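Local coordinates for hypothetical protein, GDSL-like Lipase/Acylhydrolase family protein (PDB 4M8K) that probably hydrolyses ester bonds as a GDSL-like lipase or acylhydrolase, although its natural substrate has not been established, at residues S83-C88 with I103-N108; D96-S101 with D142-R147. All blocks are in the same frame, centred on the assembly; numbering follows the deposited sequence. Where two conformers were deposited one is given.

In the fold
Both contacts involve the long loop between strands 75-81 and 114-118 of a five-stranded parallel alpha/beta fold; interaction 1 lies wholly within it, folding an early part, residues 83-88, against a later one, 103-108. Interaction 2 ties the intervening residues 96-101 to the lead-in of helix 146-160. Their centres lie about 9 Å apart, and a probable hydrogen bond of 3.0 Å from Arg-105 NH1 to Arg-100 O joins them, while Cys-88 SG packs 3.4 Å from Tyr-144 O. Interaction 1 borders the probable active site: Gly-84, Ser-29, Asn-122 and His-205 all hydrogen-bond an acetate ion, probably from the crystallisation liquor. Interaction 2 lies at the surface, about 15 Å from the centre of the chain.

Interaction 1 (S83-C88 with I103-N108); sequences SGSTVC and ITRIHN. With ACT (acetate ion), chain C.
Ser-85 and Arg-105 meet because the serine OG is turned between its own backbone N and carbonyl carbon (chi1 63°), while the arginine chain, bent at chi3 (50°), points NH1 of its guanidinium at the hydroxyl. NH1 then lies 3.0 Å from Ser-85 OG in a weak bond, the hydroxyl sitting at the guanidinium edge near its plane. Stronger partners lie elsewhere: Ser-85 OG bonds Tyr-82 O, Arg-105 NH2 bonds both Asn-80 O and Gly-27 O, and NH1 bonds Arg-100 O. A leucine in place of Arg-105 would probably leave these three carbonyls without that donor and Ser-85 OG without its weak partner. Beside the polar pair, Ile-103 spreads both branches over Val-87 O, with CG1 and CG2 each 3.6 Å from it, and this buried carbonyl has no polar partner in the model. Thr-86 OG1 donates to Cys-88 O at 2.6 Å, and the Val-87 and Cys-88 amides bond the Asp-123 carboxylate. At the other end Gly-84 N donates to acetate OXT at 2.8 Å, consistent with the oxyanion hole of SGNH hydrolases. The buried guanidinium thus spends its donors largely on backbone carbonyls, with the Ser-85 hydroxyl a minor partner.

Interaction 2 (D96-S101 with D142-R147); sequences DYSDRS and DLYSFR
Asp-96 reaches the phenol end of Tyr-144 at the protein surface. From its CB the side chain sets out with CG anti to the backbone N (chi1 -161°), which carries the carboxylate across to the tyrosine. As modelled, CG lies at the edge of the ring, in its plane, and the carboxylate stands nearly perpendicular to the ring, the two planes 84° apart; this placement is doubtful in detail, because OD2, one tip of the carboxylate, comes too close to Tyr-144 OH for a bond type to be given. OD1, the other tip, turns back to its own segment, where it accepts from Ser-98 N at 3.0 Å, met nearly along its C-O bond. This makes an Asx turn, and Ser-98 OG also donates to OD1, though the modelled distance is very short. Tyr-144 closes the 3-10 segment 142-144, just ahead of helix 146-160, so the contact joins the loop after strand 75-81 to the approach to that helix. Ser-98 OG lies 3.4 Å from Tyr-144 OH, beside the phenol end that Asp-96 approaches. Lys-140 NZ bonds Ser-98 OG and, weakly, Tyr-144 OH.

Interaction 1 (S83-C88 with I103-N108)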
loop_
_atom_site.group_PDB
_atom_site.type_symbol
_atom_site.label_atom_id
_atom_site.label_comp_id
_atom_site.label_asym_id
_atom_site.label_seq_id
_atom_site.Cartn_x
_atom_site.Cartn_y
_atom_site.Cartn_z
ATOM N N SER A 83 -5.195 1.419 8.942
ATOM C CA SER A 83 -6.521 1.862 8.483
ATOM C C SER A 83 -6.669 3.355 8.423
ATOM O O SER A 83 -6.352 4.056 9.362
ATOM C CB SER A 83 -7.618 1.370 9.430
ATOM O OG SER A 83 -7.721 0.001 9.358
ATOM N N GLY A 84 -7.152 3.864 7.295
ATOM C CA GLY A 84 -7.386 5.280 7.185
ATOM C C GLY A 84 -6.126 6.065 6.863
ATOM O O GLY A 84 -6.207 7.256 6.511
ATOM N N SER A 85 -4.961 5.420 6.902
ATOM C CA SER A 85 -3.703 6.191 6.726
ATOM C C SER A 85 -3.490 6.654 5.266
ATOM O O SER A 85 -3.838 5.969 4.298
ATOM C CB SER A 85 -2.445 5.425 7.168
ATOM O OG SER A 85 -2.246 4.249 6.378
ATOM N N THR A 86 -2.984 7.873 5.159
ATOM C CA THR A 86 -2.744 8.569 3.920
ATOM C C THR A 86 -1.292 8.516 3.529
ATOM O O THR A 86 -0.414 8.346 4.359
ATOM C CB THR A 86 -3.086 10.075 4.075
ATOM O OG1 THR A 86 -2.525 10.534 5.291
ATOM C CG2 THR A 86 -4.582 10.294 4.084
ATOM N N VAL A 87 -1.015 8.694 2.249
ATOM C CA VAL A 87 0.350 8.863 1.819
ATOM C C VAL A 87 0.943 10.170 2.337
ATOM O O VAL A 87 2.067 10.188 2.842
ATOM C CB VAL A 87 0.412 8.874 0.295
ATOM C CG1 VAL A 87 1.786 9.298 -0.198
ATOM C CG2 VAL A 87 0.037 7.495 -0.229
ATOM N N CYS A 88 0.212 11.276 2.164
ATOM C CA CYS A 88 0.656 12.579 2.588
ATOM C C CYS A 88 0.253 12.829 4.065
ATOM O O CYS A 88 -0.528 12.030 4.657
ATOM C CB CYS A 88 0.127 13.707 1.658
ATOM S SG CYS A 88 -1.619 14.090 1.846
ATOM N N ILE A 103 4.622 8.016 4.621
ATOM C CA ILE A 103 5.988 8.558 4.550
ATOM C C ILE A 103 6.695 8.577 5.896
ATOM O O ILE A 103 7.927 8.701 5.956
ATOM C CB ILE A 103 6.025 9.928 3.851
ATOM C CG1 ILE A 103 5.166 10.968 4.578
ATOM C CG2 ILE A 103 5.603 9.787 2.387
ATOM C CD1 ILE A 103 5.157 12.289 3.822
ATOM N N THR A 104 5.954 8.345 6.958
ATOM C CA THR A 104 6.534 8.239 8.283
ATOM C C THR A 104 6.821 6.803 8.687
ATOM O O THR A 104 7.435 6.588 9.709
ATOM C CB THR A 104 5.606 8.859 9.344
ATOM O OG1 THR A 104 4.446 8.029 9.513
ATOM C CG2 THR A 104 5.171 10.258 8.920
ATOM N N ARG A 105 6.383 5.826 7.884
ATOM C CA ARG A 105 6.516 4.408 8.237
ATOM C C ARG A 105 7.511 3.628 7.418
ATOM O O ARG A 105 7.665 2.440 7.586
ATOM C CB ARG A 105 5.139 3.796 8.132
ATOM C CG ARG A 105 4.269 4.219 9.325
ATOM C CD ARG A 105 2.787 4.297 9.004
ATOM N NE ARG A 105 2.336 3.088 8.350
ATOM C CZ ARG A 105 1.370 3.004 7.457
ATOM N NH1 ARG A 105 0.661 4.055 7.092
ATOM N NH2 ARG A 105 1.124 1.843 6.926
ATOM N N ILE A 106 8.223 4.340 6.533
ATOM C CA ILE A 106 9.121 3.743 5.549
ATOM C C ILE A 106 10.373 3.049 6.106
ATOM O O ILE A 106 10.933 2.238 5.405
ATOM C CB ILE A 106 9.598 4.819 4.527
ATOM C CG1 ILE A 106 10.248 6.004 5.219
ATOM C CG2 ILE A 106 8.420 5.314 3.696
ATOM C CD1 ILE A 106 10.929 6.960 4.225
ATOM N N HIS A 107 10.772 3.337 7.345
ATOM C CA HIS A 107 11.873 2.619 8.017
ATOM C C HIS A 107 11.479 1.319 8.695
ATOM O O HIS A 107 12.365 0.594 9.158
ATOM C CB HIS A 107 12.565 3.493 9.085
ATOM C CG HIS A 107 13.176 4.752 8.549
ATOM N ND1 HIS A 107 14.513 4.863 8.245
ATOM C CD2 HIS A 107 12.623 5.961 8.257
ATOM C CE1 HIS A 107 14.765 6.078 7.806
ATOM N NE2 HIS A 107 13.634 6.767 7.805
ATOM N N ASN A 108 10.199 1.013 8.803
ATOM C CA ASN A 108 9.796 -0.153 9.565
ATOM C C ASN A 108 9.106 -1.179 8.668
ATOM O O ASN A 108 7.893 -1.388 8.757
ATOM C CB ASN A 108 8.916 0.304 10.734
ATOM C CG ASN A 108 8.683 -0.754 11.757
ATOM O OD1 ASN A 108 9.414 -1.736 11.905
ATOM N ND2 ASN A 108 7.606 -0.557 12.508
HETATM C C ACT C . -8.894 2.755 4.194
HETATM O O ACT C . -9.885 2.414 4.861
HETATM O OXT ACT C . -7.809 2.912 4.755
HETATM C CH3 ACT C . -8.967 2.960 2.710
#

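Interaction 2 (D96-S101 with D142-R147)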
loop_
_atom_site.group_PDB
_atom_site.type_symbol
_atom_site.label_atom_id
_atom_site.label_comp_id
_atom_site.label_asym_id
_atom_site.label_seq_id
_atom_site.Cartn_x
_atom_site.Cartn_y
_atom_site.Cartn_z
ATOM N N ASP A 96 -4.109 16.288 11.171
ATOM C CA ASP A 96 -2.700 16.106 10.948
ATOM C C ASP A 96 -2.323 14.616 11.079
ATOM O O ASP A 96 -2.293 14.072 12.163
ATOM C CB ASP A 96 -1.887 16.930 11.925
ATOM C CG ASP A 96 -0.500 17.118 11.441
ATOM O OD1 ASP A 96 0.232 16.133 11.270
ATOM O OD2 ASP A 96 -0.161 18.264 11.181
ATOM N N TYR A 97 -2.024 13.976 9.955
ATOM C CA TYR A 97 -1.694 12.566 9.951
ATOM C C TYR A 97 -0.156 12.326 9.951
ATOM O O TYR A 97 0.333 11.289 9.481
ATOM C CB TYR A 97 -2.397 11.904 8.773
ATOM C CG TYR A 97 -3.808 11.399 9.050
ATOM C CD1 TYR A 97 -4.548 11.809 10.176
ATOM C CD2 TYR A 97 -4.404 10.492 8.178
ATOM C CE1 TYR A 97 -5.817 11.287 10.423
ATOM C CE2 TYR A 97 -5.656 9.985 8.418
ATOM C CZ TYR A 97 -6.356 10.347 9.539
ATOM O OH TYR A 97 -7.622 9.833 9.679
ATOM N N SER A 98 0.597 13.291 10.471
ATOM C CA SER A 98 2.062 13.173 10.583
ATOM C C SER A 98 2.422 12.029 11.501
ATOM O O SER A 98 3.591 11.623 11.553
ATOM C CB SER A 98 2.704 14.468 11.168
ATOM O OG SER A 98 2.383 15.589 10.382
ATOM N N ASP A 99 1.479 11.580 12.315
ATOM C CA ASP A 99 1.706 10.459 13.191
ATOM C C ASP A 99 1.509 9.093 12.488
ATOM O O ASP A 99 1.840 8.095 13.068
ATOM C CB ASP A 99 0.781 10.526 14.443
ATOM C CG ASP A 99 -0.703 10.494 14.119
ATOM O OD1 ASP A 99 -1.116 10.598 12.947
ATOM O OD2 ASP A 99 -1.511 10.402 15.078
ATOM N N ARG A 100 0.996 9.032 11.258
ATOM C CA ARG A 100 0.639 7.754 10.644
ATOM C C ARG A 100 0.727 7.669 9.140
ATOM O O ARG A 100 0.337 6.641 8.569
ATOM C CB ARG A 100 -0.804 7.370 10.990
ATOM C CG ARG A 100 -1.850 8.329 10.382
ATOM C CD ARG A 100 -3.236 8.155 11.067
ATOM N NE ARG A 100 -3.197 8.726 12.394
ATOM C CZ ARG A 100 -4.183 8.619 13.277
ATOM N NH1 ARG A 100 -5.288 7.911 13.010
ATOM N NH2 ARG A 100 -4.045 9.188 14.436
ATOM N N SER A 101 1.254 8.688 8.492
ATOM C CA SER A 101 1.240 8.714 7.053
ATOM C C SER A 101 2.243 7.733 6.505
ATOM O O SER A 101 3.173 7.364 7.231
ATOM C CB SER A 101 1.514 10.135 6.574
ATOM O OG SER A 101 2.732 10.592 7.085
ATOM N N ASP A 142 5.524 21.055 2.541
ATOM C CA ASP A 142 5.260 20.566 1.197
ATOM C C ASP A 142 4.542 19.196 1.291
ATOM O O ASP A 142 3.698 18.858 0.462
ATOM C CB ASP A 142 6.523 20.289 0.444
ATOM C CG ASP A 142 7.283 21.523 0.050
ATOM O OD1 ASP A 142 6.648 22.570 -0.098
ATOM O OD2 ASP A 142 8.517 21.397 -0.139
ATOM N N LEU A 143 4.893 18.420 2.293
ATOM C CA LEU A 143 4.509 17.017 2.339
ATOM C C LEU A 143 3.080 16.780 2.846
ATOM O O LEU A 143 2.656 15.633 2.906
ATOM C CB LEU A 143 5.530 16.214 3.139
ATOM C CG LEU A 143 6.912 16.084 2.518
ATOM C CD1 LEU A 143 7.890 15.469 3.500
ATOM C CD2 LEU A 143 6.844 15.251 1.267
ATOM N N TYR A 144 2.380 17.863 3.195
ATOM C CA TYR A 144 0.912 17.874 3.415
ATOM C C TYR A 144 0.162 17.682 2.100
ATOM O O TYR A 144 -1.008 17.379 2.112
ATOM C CB TYR A 144 0.464 19.174 4.151
ATOM C CG TYR A 144 0.728 19.108 5.618
ATOM C CD1 TYR A 144 -0.220 18.545 6.459
ATOM C CD2 TYR A 144 1.914 19.578 6.180
ATOM C CE1 TYR A 144 0.025 18.417 7.791
ATOM C CE2 TYR A 144 2.174 19.432 7.533
ATOM C CZ TYR A 144 1.212 18.871 8.328
ATOM O OH TYR A 144 1.427 18.759 9.671
ATOM N N SER A 145 0.833 17.849 0.950
ATOM C CA SER A 145 0.186 17.663 -0.325
ATOM C C SER A 145 0.513 16.274 -0.956
ATOM O O SER A 145 1.577 15.681 -0.701
ATOM C CB SER A 145 0.594 18.783 -1.296
ATOM O OG SER A 145 -0.005 20.007 -0.882
ATOM N N PHE A 146 -0.387 15.791 -1.788
ATOM C CA PHE A 146 -0.234 14.430 -2.313
ATOM C C PHE A 146 0.964 14.189 -3.252
ATOM O O PHE A 146 1.761 13.207 -3.088
ATOM C CB PHE A 146 -1.493 13.982 -3.028
ATOM C CG PHE A 146 -1.416 12.542 -3.446
ATOM C CD1 PHE A 146 -1.582 11.530 -2.481
ATOM C CD2 PHE A 146 -1.092 12.179 -4.732
ATOM C CE1 PHE A 146 -1.427 10.216 -2.809
ATOM C CE2 PHE A 146 -1.004 10.830 -5.074
ATOM C CZ PHE A 146 -1.158 9.857 -4.103
ATOM N N ARG A 147 1.106 15.020 -4.267
ATOM C CA ARG A 147 2.203 14.792 -5.200
ATOM C C ARG A 147 3.597 14.874 -4.545
ATOM O O ARG A 147 4.386 13.948 -4.740
ATOM C CB ARG A 147 2.115 15.705 -6.394
ATOM C CG ARG A 147 0.942 15.341 -7.304
ATOM C CD ARG A 147 0.705 16.449 -8.311
ATOM N NE ARG A 147 -0.418 16.172 -9.220
ATOM C CZ ARG A 147 -0.986 17.093 -9.991
ATOM N NH1 ARG A 147 -0.569 18.358 -9.940
ATOM N NH2 ARG A 147 -1.978 16.770 -10.816
#